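Local coordinates for protein FKBO (PDB 4BPS) that hydrolyses chorismate to a dihydroxycyclohexadiene carboxylic acid and pyruvate, a step in making the immunosuppressants FK506 and FK520, at residues G199-I204 with R228-G233; L133-W138 with R239-A244; T95-F100 with A195-V200; N269-I274 with H288-V293. All blocks are in the same frame, centred on the assembly; numbering follows the deposited sequence.

Contact 1. Residues G199-I204 with R228-G233; sequences GVRINI and RATWLG. With 3EB (3-(2-carboxyethyl)benzoic acid), chain B.
Asn203 and Thr230 face each other as a non-hydrogen-bonded antiparallel pair, their side chains side by side and pointing the same way. Thr230 OG1 donates to Asn203 OD1 at 2.9 Å, tilted 19° from the amide's carbonyl plane. The same hydroxyl bonds Ala178 N, while the methyl CG2 lies 3.8 Å from Arg201 CD. A valine in place of Thr230 would keep that methyl contact but would probably leave Asn203 OD1 and the Ala178 N-H without their mate. Arg201 crosses Thr230 and Leu232 obliquely; bent at chi2 and chi3, its chain carries the guanidinium over Asn203 ND2 and lets NH1 reach Leu134 O.

Ile202, Ile204, Ala229 and Trp231 form the other, apolar face. With CG of Trp231 anti to the backbone N (chi1 175°), Val200 CG1 lies at the edge of the indole ring, 3.9 Å from Trp231 CD1. Its NE1 donates to Gly233 O at 2.9 Å, from above the carbonyl plane. Glycine suits position 233, where a CB would collide with the preceding carbonyl oxygen.

The pairing ends in a classic beta bulge: Arg228 N and Ala229 N both donate to Ile204 O, at 2.9 and 3.1 Å. Beyond it Arg228, a substrate-binding residue, sends NH1 to OXT of the bound 3-(2-carboxyethyl)benzoic acid at 2.8 Å, with that oxygen at the guanidinium edge, in plane; NH2 is bonded to Tyr215 OH. Strand 229-232 is hydrogen-bonded to 201-204 and to 239-249, while Ile204 packs on Leu240 and helix 276-281, and Leu232 touches Phe241 and Ala135.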
loop_
_atom_site.group_PDB
_atom_site.type_symbol
_atom_site.label_atom_id
_atom_site.label_comp_id
_atom_site.label_asym_id
_atom_site.label_seq_id
_atom_site.Cartn_x
_atom_site.Cartn_y
_atom_site.Cartn_z
ATOM N N GLY A 199 14.888 -6.671 -13.251
ATOM C CA GLY A 199 15.152 -5.258 -13.444
ATOM C C GLY A 199 15.371 -4.486 -12.161
ATOM O O GLY A 199 15.808 -5.032 -11.137
ATOM N N VAL A 200 15.076 -3.200 -12.226
ATOM C CA VAL A 200 15.430 -2.263 -11.178
ATOM C C VAL A 200 14.300 -2.167 -10.153
ATOM O O VAL A 200 13.156 -1.860 -10.514
ATOM C CB VAL A 200 15.658 -0.868 -11.786
ATOM C CG1 VAL A 200 16.061 0.132 -10.701
ATOM C CG2 VAL A 200 16.707 -0.935 -12.895
ATOM N N ARG A 201 14.627 -2.412 -8.888
ATOM C CA ARG A 201 13.684 -2.253 -7.793
ATOM C C ARG A 201 14.522 -1.736 -6.637
ATOM O O ARG A 201 15.315 -2.475 -6.042
ATOM C CB ARG A 201 12.996 -3.585 -7.452
ATOM C CG ARG A 201 11.870 -3.483 -6.395
ATOM C CD ARG A 201 12.369 -3.404 -4.919
ATOM N NE ARG A 201 13.470 -4.330 -4.550
ATOM C CZ ARG A 201 13.285 -5.602 -4.201
ATOM N NH1 ARG A 201 12.034 -6.080 -4.103
ATOM N NH2 ARG A 201 14.302 -6.407 -3.825
ATOM N N ILE A 202 14.401 -0.437 -6.360
ATOM C CA ILE A 202 15.242 0.231 -5.358
ATOM C C ILE A 202 14.368 0.667 -4.197
ATOM O O ILE A 202 13.474 1.493 -4.351
ATOM C CB ILE A 202 15.965 1.452 -5.962
ATOM C CG1 ILE A 202 16.896 1.037 -7.111
ATOM C CG2 ILE A 202 16.764 2.179 -4.868
ATOM C CD1 ILE A 202 17.382 2.213 -7.963
ATOM N N ASN A 203 14.610 0.096 -3.025
ATOM C CA ASN A 203 13.862 0.488 -1.830
ATOM C C ASN A 203 14.535 1.699 -1.206
ATOM O O ASN A 203 15.767 1.772 -1.111
ATOM C CB ASN A 203 13.754 -0.692 -0.878
ATOM C CG ASN A 203 12.857 -1.775 -1.430
ATOM O OD1 ASN A 203 11.895 -1.492 -2.133
ATOM N ND2 ASN A 203 13.180 -3.025 -1.127
ATOM N N ILE A 204 13.709 2.645 -0.778
ATOM C CA ILE A 204 14.157 3.959 -0.358
ATOM C C ILE A 204 13.715 4.225 1.068
ATOM O O ILE A 204 12.543 4.018 1.424
ATOM C CB ILE A 204 13.577 5.037 -1.322
ATOM C CG1 ILE A 204 14.082 4.758 -2.750
ATOM C CG2 ILE A 204 13.967 6.433 -0.873
ATOM C CD1 ILE A 204 13.192 5.346 -3.853
ATOM N N ARG A 228 10.205 3.045 2.775
ATOM C CA ARG A 228 9.417 4.290 2.782
ATOM C C ARG A 228 8.953 4.692 1.360
ATOM O O ARG A 228 7.964 5.432 1.205
ATOM C CB ARG A 228 10.193 5.420 3.482
ATOM C CG ARG A 228 10.573 5.052 4.906
ATOM C CD ARG A 228 9.355 4.888 5.791
ATOM N NE ARG A 228 9.723 4.299 7.075
ATOM C CZ ARG A 228 8.908 4.281 8.126
ATOM N NH1 ARG A 228 7.700 4.822 8.054
ATOM N NH2 ARG A 228 9.321 3.724 9.260
ATOM N N ALA A 229 9.630 4.185 0.331
ATOM C CA ALA A 229 9.204 4.323 -1.083
ATOM C C ALA A 229 9.974 3.259 -1.870
ATOM O O ALA A 229 10.953 2.688 -1.345
ATOM C CB ALA A 229 9.516 5.718 -1.605
ATOM N N THR A 230 9.549 2.995 -3.106
ATOM C CA THR A 230 10.257 2.086 -3.980
ATOM C C THR A 230 10.272 2.674 -5.379
ATOM O O THR A 230 9.220 3.086 -5.891
ATOM C CB THR A 230 9.560 0.703 -4.030
ATOM O OG1 THR A 230 9.602 0.130 -2.709
ATOM C CG2 THR A 230 10.221 -0.245 -5.025
ATOM N N TRP A 231 11.457 2.717 -5.987
ATOM C CA TRP A 231 11.598 3.035 -7.406
ATOM C C TRP A 231 11.571 1.724 -8.185
ATOM O O TRP A 231 12.359 0.815 -7.892
ATOM C CB TRP A 231 12.922 3.777 -7.688
ATOM C CG TRP A 231 13.078 3.961 -9.169
ATOM C CD1 TRP A 231 13.640 3.079 -10.066
ATOM C CD2 TRP A 231 12.546 5.030 -9.958
ATOM N NE1 TRP A 231 13.512 3.564 -11.363
ATOM C CE2 TRP A 231 12.842 4.758 -11.320
ATOM C CE3 TRP A 231 11.857 6.200 -9.643
ATOM C CZ2 TRP A 231 12.471 5.622 -12.345
ATOM C CZ3 TRP A 231 11.479 7.045 -10.668
ATOM C CH2 TRP A 231 11.797 6.758 -11.991
ATOM N N LEU A 232 10.708 1.648 -9.192
ATOM C CA LEU A 232 10.558 0.423 -9.982
ATOM C C LEU A 232 10.722 0.735 -11.454
ATOM O O LEU A 232 9.983 1.562 -11.999
ATOM C CB LEU A 232 9.180 -0.221 -9.782
ATOM C CG LEU A 232 9.035 -1.652 -10.324
ATOM C CD1 LEU A 232 9.786 -2.627 -9.448
ATOM C CD2 LEU A 232 7.560 -2.034 -10.468
ATOM N N GLY A 233 11.632 0.028 -12.135
ATOM C CA GLY A 233 11.697 0.109 -13.586
ATOM C C GLY A 233 12.843 0.950 -14.095
ATOM O O GLY A 233 13.679 1.443 -13.346
HETATM C C 3EB B . 4.665 4.066 10.282
HETATM O O 3EB B . 5.091 3.143 10.984
HETATM C CA 3EB B . 3.195 4.336 10.123
HETATM O OAB 3EB B . 2.714 -1.987 8.685
HETATM O OAD 3EB B . 2.707 -2.040 6.467
HETATM C CAE 3EB B . 2.992 2.882 7.454
HETATM C CAF 3EB B . 3.193 2.134 6.300
HETATM C CAG 3EB B . 2.669 2.254 8.657
HETATM C CAH 3EB B . 3.063 0.756 6.326
HETATM C CAL 3EB B . 2.703 -1.398 7.585
HETATM C CAM 3EB B . 2.563 0.863 8.670
HETATM C CAN 3EB B . 2.775 0.103 7.520
HETATM O OXT 3EB B . 5.451 4.898 9.685
HETATM C C2 3EB B . 2.383 3.038 9.929
#

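Contact 2. Residues L133-W138 with R239-A244; sequences LLARTW and RLFISA
Arg136, a buried arginine, reaches from one sheet to Ile242 of the next and spends its N-H groups on backbone oxygens, a hydroxyl and a water. Its chain bends at chi2 (-63°) and then runs extended, which lets NH1 donate to Ile242 O at 2.9 Å along a bent path (131° at the hydrogen). NE donates a hydrogen bond to a water at 2.9 Å, which in turn donates to Ile242 O. NH2 bonds Thr137 O and Thr180 OG1 of the ligand pocket, while NH1 also has a long, weak ion pair with Glu340 OE1. The hydrogen bonds fix the group's rotation, and Trp138 NE1, itself bonded to Glu340 OE2, lies 3.3 Å above one face.

The two strands belong to different sheets of this YjgF-fold protein, packed layer on layer: their axes come within 8.2 Å and cross at 41°. A classic beta bulge, with Ala135 and Arg136 both opposite Leu194, interrupts the regular pairing of strand 133-142.

Between the layers the aliphatic part of the arginine does the packing. Its CG rests 3.7 Å from Phe241 CB, and the guanidinium and phenyl planes are steeply inclined to each other. Phe241 CD2 comes within 3.8 Å of Ala135 O, a buried oxygen with no polar partner, and a small residue at 135 leaves room for the ring. Farther on, Ala244 lines the pocket beside Glu338, the proton acceptor.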
loop_
_atom_site.group_PDB
_atom_site.type_symbol
_atom_site.label_atom_id
_atom_site.label_comp_id
_atom_site.label_asym_id
_atom_site.label_seq_id
_atom_site.Cartn_x
_atom_site.Cartn_y
_atom_site.Cartn_z
ATOM N N LEU A 133 10.805 -9.802 -7.397
ATOM C CA LEU A 133 11.059 -8.479 -6.823
ATOM C C LEU A 133 9.750 -7.837 -6.442
ATOM O O LEU A 133 9.038 -7.314 -7.296
ATOM C CB LEU A 133 11.809 -7.607 -7.820
ATOM C CG LEU A 133 13.167 -8.137 -8.288
ATOM C CD1 LEU A 133 13.813 -7.099 -9.219
ATOM C CD2 LEU A 133 14.111 -8.476 -7.149
ATOM N N LEU A 134 9.392 -7.877 -5.161
ATOM C CA LEU A 134 8.186 -7.168 -4.756
ATOM C C LEU A 134 8.394 -5.660 -4.891
ATOM O O LEU A 134 9.453 -5.141 -4.549
ATOM C CB LEU A 134 7.809 -7.496 -3.310
ATOM C CG LEU A 134 7.224 -8.878 -3.091
ATOM C CD1 LEU A 134 7.188 -9.167 -1.588
ATOM C CD2 LEU A 134 5.802 -8.957 -3.654
ATOM N N ALA A 135 7.365 -4.985 -5.390
ATOM C CA ALA A 135 7.423 -3.562 -5.706
ATOM C C ALA A 135 6.549 -2.692 -4.816
ATOM O O ALA A 135 6.826 -1.503 -4.665
ATOM C CB ALA A 135 6.999 -3.331 -7.155
ATOM N N ARG A 136 5.464 -3.259 -4.290
ATOM C CA ARG A 136 4.522 -2.483 -3.499
ATOM C C ARG A 136 3.602 -3.472 -2.812
ATOM O O ARG A 136 3.168 -4.436 -3.463
ATOM C CB ARG A 136 3.698 -1.536 -4.384
ATOM C CG ARG A 136 3.522 -0.143 -3.855
ATOM C CD ARG A 136 2.745 -0.046 -2.540
ATOM N NE ARG A 136 2.462 1.343 -2.172
ATOM C CZ ARG A 136 1.808 1.651 -1.063
ATOM N NH1 ARG A 136 1.542 2.916 -0.773
ATOM N NH2 ARG A 136 1.441 0.689 -0.243
ATOM N N THR A 137 3.298 -3.283 -1.535
ATOM C CA THR A 137 2.305 -4.087 -0.860
ATOM C C THR A 137 1.304 -3.178 -0.156
ATOM O O THR A 137 1.630 -2.055 0.236
ATOM C CB THR A 137 2.934 -5.038 0.195
ATOM O OG1 THR A 137 3.564 -4.271 1.226
ATOM C CG2 THR A 137 3.918 -5.999 -0.439
ATOM N N TRP A 138 0.084 -3.696 0.029
ATOM C CA TRP A 138 -0.921 -3.011 0.840
ATOM C C TRP A 138 -1.567 -4.048 1.745
ATOM O O TRP A 138 -1.835 -5.174 1.319
ATOM C CB TRP A 138 -2.022 -2.397 -0.006
ATOM C CG TRP A 138 -1.649 -1.251 -0.910
ATOM C CD1 TRP A 138 -1.885 0.072 -0.678
ATOM C CD2 TRP A 138 -1.035 -1.333 -2.226
ATOM N NE1 TRP A 138 -1.476 0.819 -1.764
ATOM C CE2 TRP A 138 -0.941 -0.011 -2.716
ATOM C CE3 TRP A 138 -0.580 -2.383 -3.032
ATOM C CZ2 TRP A 138 -0.415 0.292 -3.981
ATOM C CZ3 TRP A 138 -0.058 -2.082 -4.283
ATOM C CH2 TRP A 138 0.012 -0.754 -4.748
ATOM N N ARG A 239 8.707 4.071 -12.073
ATOM C CA ARG A 239 7.702 4.645 -11.187
ATOM C C ARG A 239 8.272 4.784 -9.795
ATOM O O ARG A 239 9.113 3.981 -9.366
ATOM C CB ARG A 239 6.498 3.698 -11.050
ATOM C CG ARG A 239 5.979 3.132 -12.358
ATOM C CD ARG A 239 5.378 4.196 -13.260
ATOM N NE ARG A 239 4.674 3.536 -14.362
ATOM C CZ ARG A 239 4.444 4.079 -15.548
ATOM N NH1 ARG A 239 4.811 5.314 -15.840
ATOM N NH2 ARG A 239 3.810 3.363 -16.461
ATOM N N LEU A 240 7.785 5.775 -9.065
ATOM C CA LEU A 240 8.133 5.925 -7.656
ATOM C C LEU A 240 6.880 5.713 -6.811
ATOM O O LEU A 240 5.976 6.533 -6.825
ATOM C CB LEU A 240 8.718 7.313 -7.431
ATOM C CG LEU A 240 9.244 7.616 -6.026
ATOM C CD1 LEU A 240 10.324 6.637 -5.595
ATOM C CD2 LEU A 240 9.796 9.050 -6.049
ATOM N N PHE A 241 6.817 4.587 -6.105
ATOM C CA PHE A 241 5.686 4.281 -5.233
ATOM C C PHE A 241 6.019 4.731 -3.814
ATOM O O PHE A 241 7.052 4.320 -3.265
ATOM C CB PHE A 241 5.432 2.773 -5.219
ATOM C CG PHE A 241 5.114 2.202 -6.578
ATOM C CD1 PHE A 241 4.022 2.653 -7.299
ATOM C CD2 PHE A 241 5.914 1.229 -7.150
ATOM C CE1 PHE A 241 3.726 2.129 -8.564
ATOM C CE2 PHE A 241 5.627 0.694 -8.413
ATOM C CZ PHE A 241 4.520 1.127 -9.103
ATOM N N ILE A 242 5.168 5.576 -3.221
ATOM C CA ILE A 242 5.420 6.100 -1.888
ATOM C C ILE A 242 4.518 5.349 -0.907
ATOM O O ILE A 242 3.312 5.213 -1.139
ATOM C CB ILE A 242 5.157 7.607 -1.823
ATOM C CG1 ILE A 242 5.905 8.359 -2.940
ATOM C CG2 ILE A 242 5.560 8.135 -0.439
ATOM C CD1 ILE A 242 5.276 9.676 -3.293
ATOM N N SER A 243 5.102 4.867 0.181
ATOM C CA SER A 243 4.337 4.185 1.231
ATOM C C SER A 243 3.283 5.094 1.826
ATOM O O SER A 243 3.380 6.324 1.725
ATOM C CB SER A 243 5.285 3.754 2.338
ATOM O OG SER A 243 6.123 2.737 1.835
ATOM N N ALA A 244 2.303 4.490 2.503
ATOM C CA ALA A 244 1.485 5.272 3.424
ATOM C C ALA A 244 2.441 5.952 4.401
ATOM O O ALA A 244 3.314 5.296 4.987
ATOM C CB ALA A 244 0.522 4.375 4.151
HETATM O O HOH W 1 2.276 3.708 -3.790
#

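Contact 3. Residues T95-F100 with A195-V200; sequences TDAYLF and AARGGV
Tyr98 has CG anti to its carbonyl carbon (chi1 -58°), a turn that lays CD1 and CE1 against Ala196 CB, each 3.8 Å away, while Ala195 O approaches the ring at its edge. Arg197 runs extended through chi1 and chi2 and then bends at chi3 (57°), which brings its guanidinium flat over the turn: Asp96 O stands 3.2 Å above one face, with Ala97 CA over the same face. The angle from NH1 to that oxygen is too poor for a hydrogen bond, and the Asp96 carboxylate stays 5.5 Å off, OD2 to NH1, so the long side chain covers the turn without pairing its charge there.

The backbone supplies the firm bonds. Arg197 N donates to Ala97 O at 2.9 Å, almost perfectly straight, though from above the carbonyl plane. Leu99 and Ala195 exchange N-H and C=O as a hydrogen-bonded pair, and the small Ala195 leaves space for Leu99. A water donating to Ala97 O at 2.8 Å accepts from Gly198 N; another sits 2.8 Å from Tyr98 OH and bonds Gly198 O weakly.

Thr95 suits its place because OG1 accepts from both Ala97 N and Tyr98 N, an ST turn and ST motif in the tight connection between strands 90-94 and 98-105. The result is a beta hairpin whose second strand pairs antiparallel with 189-196 in the six-stranded sheet, the sheet face bearing Tyr98 and Ala196 packing on Leu232 of strand 229-232.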
loop_
_atom_site.group_PDB
_atom_site.type_symbol
_atom_site.label_atom_id
_atom_site.label_comp_id
_atom_site.label_asym_id
_atom_site.label_seq_id
_atom_site.Cartn_x
_atom_site.Cartn_y
_atom_site.Cartn_z
ATOM N N THR A 95 1.795 -9.519 -16.735
ATOM C CA THR A 95 2.383 -9.275 -18.045
ATOM C C THR A 95 3.700 -10.040 -18.067
ATOM O O THR A 95 4.061 -10.674 -17.084
ATOM C CB THR A 95 2.629 -7.793 -18.278
ATOM O OG1 THR A 95 3.643 -7.348 -17.369
ATOM C CG2 THR A 95 1.339 -6.989 -18.097
ATOM N N ASP A 96 4.460 -10.021 -19.160
ATOM C CA ASP A 96 5.744 -10.694 -19.101
ATOM C C ASP A 96 6.680 -10.076 -18.063
ATOM O O ASP A 96 7.495 -10.803 -17.473
ATOM C CB ASP A 96 6.393 -10.768 -20.475
ATOM C CG ASP A 96 5.716 -11.809 -21.372
ATOM O OD1 ASP A 96 5.148 -12.803 -20.858
ATOM O OD2 ASP A 96 5.767 -11.664 -22.609
ATOM N N ALA A 97 6.517 -8.785 -17.759
ATOM C CA ALA A 97 7.433 -8.091 -16.853
ATOM C C ALA A 97 6.929 -7.859 -15.427
ATOM O O ALA A 97 7.767 -7.665 -14.529
ATOM C CB ALA A 97 7.844 -6.751 -17.464
ATOM N N TYR A 98 5.605 -7.839 -15.205
ATOM C CA TYR A 98 5.057 -7.475 -13.894
ATOM C C TYR A 98 3.879 -8.369 -13.513
ATOM O O TYR A 98 3.216 -8.960 -14.364
ATOM C CB TYR A 98 4.622 -5.997 -13.854
ATOM C CG TYR A 98 5.765 -5.064 -14.164
ATOM C CD1 TYR A 98 6.739 -4.776 -13.198
ATOM C CD2 TYR A 98 5.912 -4.488 -15.426
ATOM C CE1 TYR A 98 7.819 -3.937 -13.510
ATOM C CE2 TYR A 98 6.984 -3.659 -15.723
ATOM C CZ TYR A 98 7.920 -3.375 -14.760
ATOM O OH TYR A 98 9.002 -2.552 -15.020
ATOM N N LEU A 99 3.617 -8.433 -12.209
ATOM C CA LEU A 99 2.571 -9.283 -11.625
ATOM C C LEU A 99 1.773 -8.446 -10.613
ATOM O O LEU A 99 2.356 -7.682 -9.835
ATOM C CB LEU A 99 3.245 -10.443 -10.900
ATOM C CG LEU A 99 2.422 -11.405 -10.049
ATOM C CD1 LEU A 99 1.526 -12.204 -10.936
ATOM C CD2 LEU A 99 3.336 -12.350 -9.207
ATOM N N PHE A 100 0.451 -8.608 -10.627
ATOM C CA PHE A 100 -0.459 -8.023 -9.636
ATOM C C PHE A 100 -1.203 -9.162 -8.959
ATOM O O PHE A 100 -1.720 -10.028 -9.646
ATOM C CB PHE A 100 -1.459 -7.096 -10.334
ATOM C CG PHE A 100 -2.487 -6.490 -9.419
ATOM C CD1 PHE A 100 -2.189 -5.378 -8.663
ATOM C CD2 PHE A 100 -3.764 -7.011 -9.329
ATOM C CE1 PHE A 100 -3.150 -4.800 -7.823
ATOM C CE2 PHE A 100 -4.714 -6.432 -8.489
ATOM C CZ PHE A 100 -4.396 -5.339 -7.739
ATOM N N ALA A 195 4.634 -7.000 -8.216
ATOM C CA ALA A 195 5.956 -7.610 -8.257
ATOM C C ALA A 195 6.494 -7.549 -9.689
ATOM O O ALA A 195 5.732 -7.389 -10.653
ATOM C CB ALA A 195 5.909 -9.057 -7.790
ATOM N N ALA A 196 7.813 -7.680 -9.807
ATOM C CA ALA A 196 8.518 -7.595 -11.075
ATOM C C ALA A 196 9.314 -8.855 -11.352
ATOM O O ALA A 196 9.925 -9.451 -10.450
ATOM C CB ALA A 196 9.446 -6.378 -11.078
ATOM N N ARG A 197 9.360 -9.204 -12.640
ATOM C CA ARG A 197 10.181 -10.303 -13.148
ATOM C C ARG A 197 11.654 -10.091 -12.804
ATOM O O ARG A 197 12.382 -11.016 -12.425
ATOM C CB ARG A 197 10.022 -10.409 -14.661
ATOM C CG ARG A 197 11.000 -11.389 -15.306
ATOM C CD ARG A 197 10.836 -11.524 -16.810
ATOM N NE ARG A 197 10.954 -10.253 -17.513
ATOM C CZ ARG A 197 10.668 -10.070 -18.792
ATOM N NH1 ARG A 197 10.250 -11.073 -19.566
ATOM N NH2 ARG A 197 10.791 -8.848 -19.285
ATOM N N GLY A 198 12.116 -8.861 -12.946
ATOM C CA GLY A 198 13.504 -8.551 -12.703
ATOM C C GLY A 198 13.699 -7.068 -12.833
ATOM O O GLY A 198 12.797 -6.272 -12.552
ATOM N N GLY A 199 14.888 -6.671 -13.251
ATOM C CA GLY A 199 15.152 -5.258 -13.444
ATOM C C GLY A 199 15.371 -4.486 -12.161
ATOM O O GLY A 199 15.808 -5.032 -11.137
ATOM N N VAL A 200 15.076 -3.200 -12.226
ATOM C CA VAL A 200 15.430 -2.263 -11.178
ATOM C C VAL A 200 14.300 -2.167 -10.153
ATOM O O VAL A 200 13.156 -1.860 -10.514
ATOM C CB VAL A 200 15.658 -0.868 -11.786
ATOM C CG1 VAL A 200 16.061 0.132 -10.701
ATOM C CG2 VAL A 200 16.707 -0.935 -12.895
HETATM O O HOH W 2 10.448 -6.719 -14.618
HETATM O O HOH W 3 11.292 -4.026 -14.515
#

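Contact 4. Residues N269-I274 with H288-V293; sequences NMARVI and HVLADV
Asp292 OD2 is gripped by two donors of the chain that faces Ile274: His288 ND1 and Val289 N, each at 3.0 Å, reach it from opposite faces of the carboxylate. The acceptor lies in the imidazole plane, which holds the ring's rotation, and aspartate is short enough to close this small loop. His288 N in turn donates to Ile274 O at 2.9 Å, and a water donates to Ala271 O and His288 O, 2.7 Å from each.

Ile274 carries the apolar side. Its CG1 takes the crowded position between backbone N and carbonyl carbon (chi1 72°), which sends CD1 to 3.6 Å from Val293 CG2 and sets the side chain at about a right angle to His288. An alanine at Ile274 lacks this branch and would probably open a gap beside Val293 CG2 and His288 CB. Leu290 fits over the helix nearby, its CG 3.9 Å from Ala271 CB and its CD2 close, in the conformer described, to CG of selenomethionine Met270.

Helix 259-274 thus meets the 288-293 chain through apolar side chains, with polar bonds beside them. The neighbouring carboxylate probably polarises the imidazole and favours the form with a proton on ND1.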
loop_
_atom_site.group_PDB
_atom_site.type_symbol
_atom_site.label_atom_id
_atom_site.label_comp_id
_atom_site.label_asym_id
_atom_site.label_seq_id
_atom_site.Cartn_x
_atom_site.Cartn_y
_atom_site.Cartn_z
ATOM N N ASN A 269 7.223 14.488 5.235
ATOM C CA ASN A 269 7.953 13.229 5.106
ATOM C C ASN A 269 7.887 12.722 3.665
ATOM O O ASN A 269 8.893 12.253 3.099
ATOM C CB ASN A 269 7.375 12.181 6.048
ATOM C CG ASN A 269 7.923 12.305 7.475
ATOM O OD1 ASN A 269 9.082 12.663 7.670
ATOM N ND2 ASN A 269 7.116 11.916 8.468
HETATM N N MSE A 270 6.721 12.827 3.026
HETATM C CA MSE A 270 6.597 12.425 1.637
HETATM C C MSE A 270 7.530 13.263 0.756
HETATM O O MSE A 270 8.212 12.721 -0.117
HETATM C CB MSE A 270 5.133 12.575 1.214
HETATM C CG MSE A 270 4.881 12.311 -0.253
HETATM SE SE MSE A 270 2.986 12.349 -0.727
HETATM C CE MSE A 270 2.514 10.522 -0.244
ATOM N N ALA A 271 7.565 14.579 0.989
ATOM C CA ALA A 271 8.435 15.456 0.194
ATOM C C ALA A 271 9.894 15.100 0.409
ATOM O O ALA A 271 10.684 15.134 -0.530
ATOM C CB ALA A 271 8.182 16.915 0.532
ATOM N N ARG A 272 10.260 14.723 1.627
ATOM C CA ARG A 272 11.659 14.400 1.899
ATOM C C ARG A 272 12.061 13.116 1.181
ATOM O O ARG A 272 13.151 13.027 0.614
ATOM C CB ARG A 272 11.925 14.279 3.400
ATOM C CG ARG A 272 13.419 14.280 3.690
ATOM C CD ARG A 272 13.773 14.090 5.155
ATOM N NE ARG A 272 13.037 15.057 5.942
ATOM C CZ ARG A 272 11.952 14.771 6.642
ATOM N NH1 ARG A 272 11.294 15.736 7.263
ATOM N NH2 ARG A 272 11.512 13.525 6.733
ATOM N N VAL A 273 11.188 12.115 1.197
ATOM C CA VAL A 273 11.494 10.822 0.626
ATOM C C VAL A 273 11.756 10.931 -0.870
ATOM O O VAL A 273 12.628 10.266 -1.421
ATOM C CB VAL A 273 10.327 9.862 0.898
ATOM C CG1 VAL A 273 10.401 8.640 0.017
ATOM C CG2 VAL A 273 10.338 9.466 2.351
ATOM N N ILE A 274 10.956 11.770 -1.538
ATOM C CA ILE A 274 11.027 11.895 -3.003
ATOM C C ILE A 274 11.937 13.031 -3.485
ATOM O O ILE A 274 12.062 13.238 -4.695
ATOM C CB ILE A 274 9.609 12.048 -3.626
ATOM C CG1 ILE A 274 9.025 13.447 -3.327
ATOM C CG2 ILE A 274 8.712 10.898 -3.160
ATOM C CD1 ILE A 274 7.615 13.688 -3.865
ATOM N N HIS A 288 11.827 14.932 -7.095
ATOM C CA HIS A 288 10.430 15.320 -7.242
ATOM C C HIS A 288 10.017 16.243 -6.105
ATOM O O HIS A 288 10.727 16.376 -5.103
ATOM C CB HIS A 288 9.547 14.058 -7.285
ATOM C CG HIS A 288 9.733 13.306 -8.561
ATOM N ND1 HIS A 288 9.304 13.821 -9.764
ATOM C CD2 HIS A 288 10.391 12.158 -8.862
ATOM C CE1 HIS A 288 9.643 13.004 -10.744
ATOM N NE2 HIS A 288 10.307 11.988 -10.226
ATOM N N VAL A 289 8.861 16.866 -6.301
ATOM C CA VAL A 289 8.199 17.701 -5.313
ATOM C C VAL A 289 6.771 17.195 -5.130
ATOM O O VAL A 289 6.276 16.376 -5.930
ATOM C CB VAL A 289 8.210 19.191 -5.737
ATOM C CG1 VAL A 289 9.650 19.722 -5.761
ATOM C CG2 VAL A 289 7.505 19.376 -7.086
ATOM N N LEU A 290 6.089 17.670 -4.088
ATOM C CA LEU A 290 4.748 17.161 -3.822
ATOM C C LEU A 290 3.789 17.337 -4.985
ATOM O O LEU A 290 2.911 16.480 -5.195
ATOM C CB LEU A 290 4.140 17.809 -2.588
ATOM C CG LEU A 290 4.726 17.353 -1.262
ATOM C CD1 LEU A 290 4.018 18.128 -0.137
ATOM C CD2 LEU A 290 4.546 15.864 -1.061
ATOM N N ALA A 291 3.941 18.424 -5.750
ATOM C CA ALA A 291 3.055 18.663 -6.885
ATOM C C ALA A 291 3.163 17.588 -7.973
ATOM O O ALA A 291 2.298 17.531 -8.856
ATOM C CB ALA A 291 3.324 20.038 -7.502
ATOM N N ASP A 292 4.204 16.757 -7.897
ATOM C CA ASP A 292 4.397 15.686 -8.876
ATOM C C ASP A 292 3.665 14.405 -8.495
ATOM O O ASP A 292 3.539 13.502 -9.316
ATOM C CB ASP A 292 5.877 15.319 -9.009
ATOM C CG ASP A 292 6.741 16.453 -9.492
ATOM O OD1 ASP A 292 6.238 17.349 -10.196
ATOM O OD2 ASP A 292 7.956 16.408 -9.160
ATOM N N VAL A 293 3.200 14.310 -7.247
ATOM C CA VAL A 293 2.599 13.070 -6.779
ATOM C C VAL A 293 1.156 12.998 -7.266
ATOM O O VAL A 293 0.452 14.007 -7.376
ATOM C CB VAL A 293 2.699 12.968 -5.229
ATOM C CG1 VAL A 293 2.167 11.625 -4.743
ATOM C CG2 VAL A 293 4.141 13.150 -4.763
HETATM O O HOH W 4 10.365 17.000 -2.460
#

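How the contacts relate
Contacts 1 and 3 are antiparallel strand pairings in two different sheets, and both are only partly buried; they share Gly199 and Val200, where the chain passes from one sheet to the next. Contact 2 joins those sheets, one strand from each, and is the deepest of the four, its centre about 6 Å from that of the chain. There a buried arginine replaces the backbone pairing. Contact 4, its centre about 17 Å from the chain's yet buried, is mainly apolar packing of a helix on a loop, and Ile274 touches Leu240 and Ile242 of contact 2. Contacts 1 and 2 reach the ligand pocket; contact 3 lies away from it, with Asp96 and Arg197 exposed to solvent.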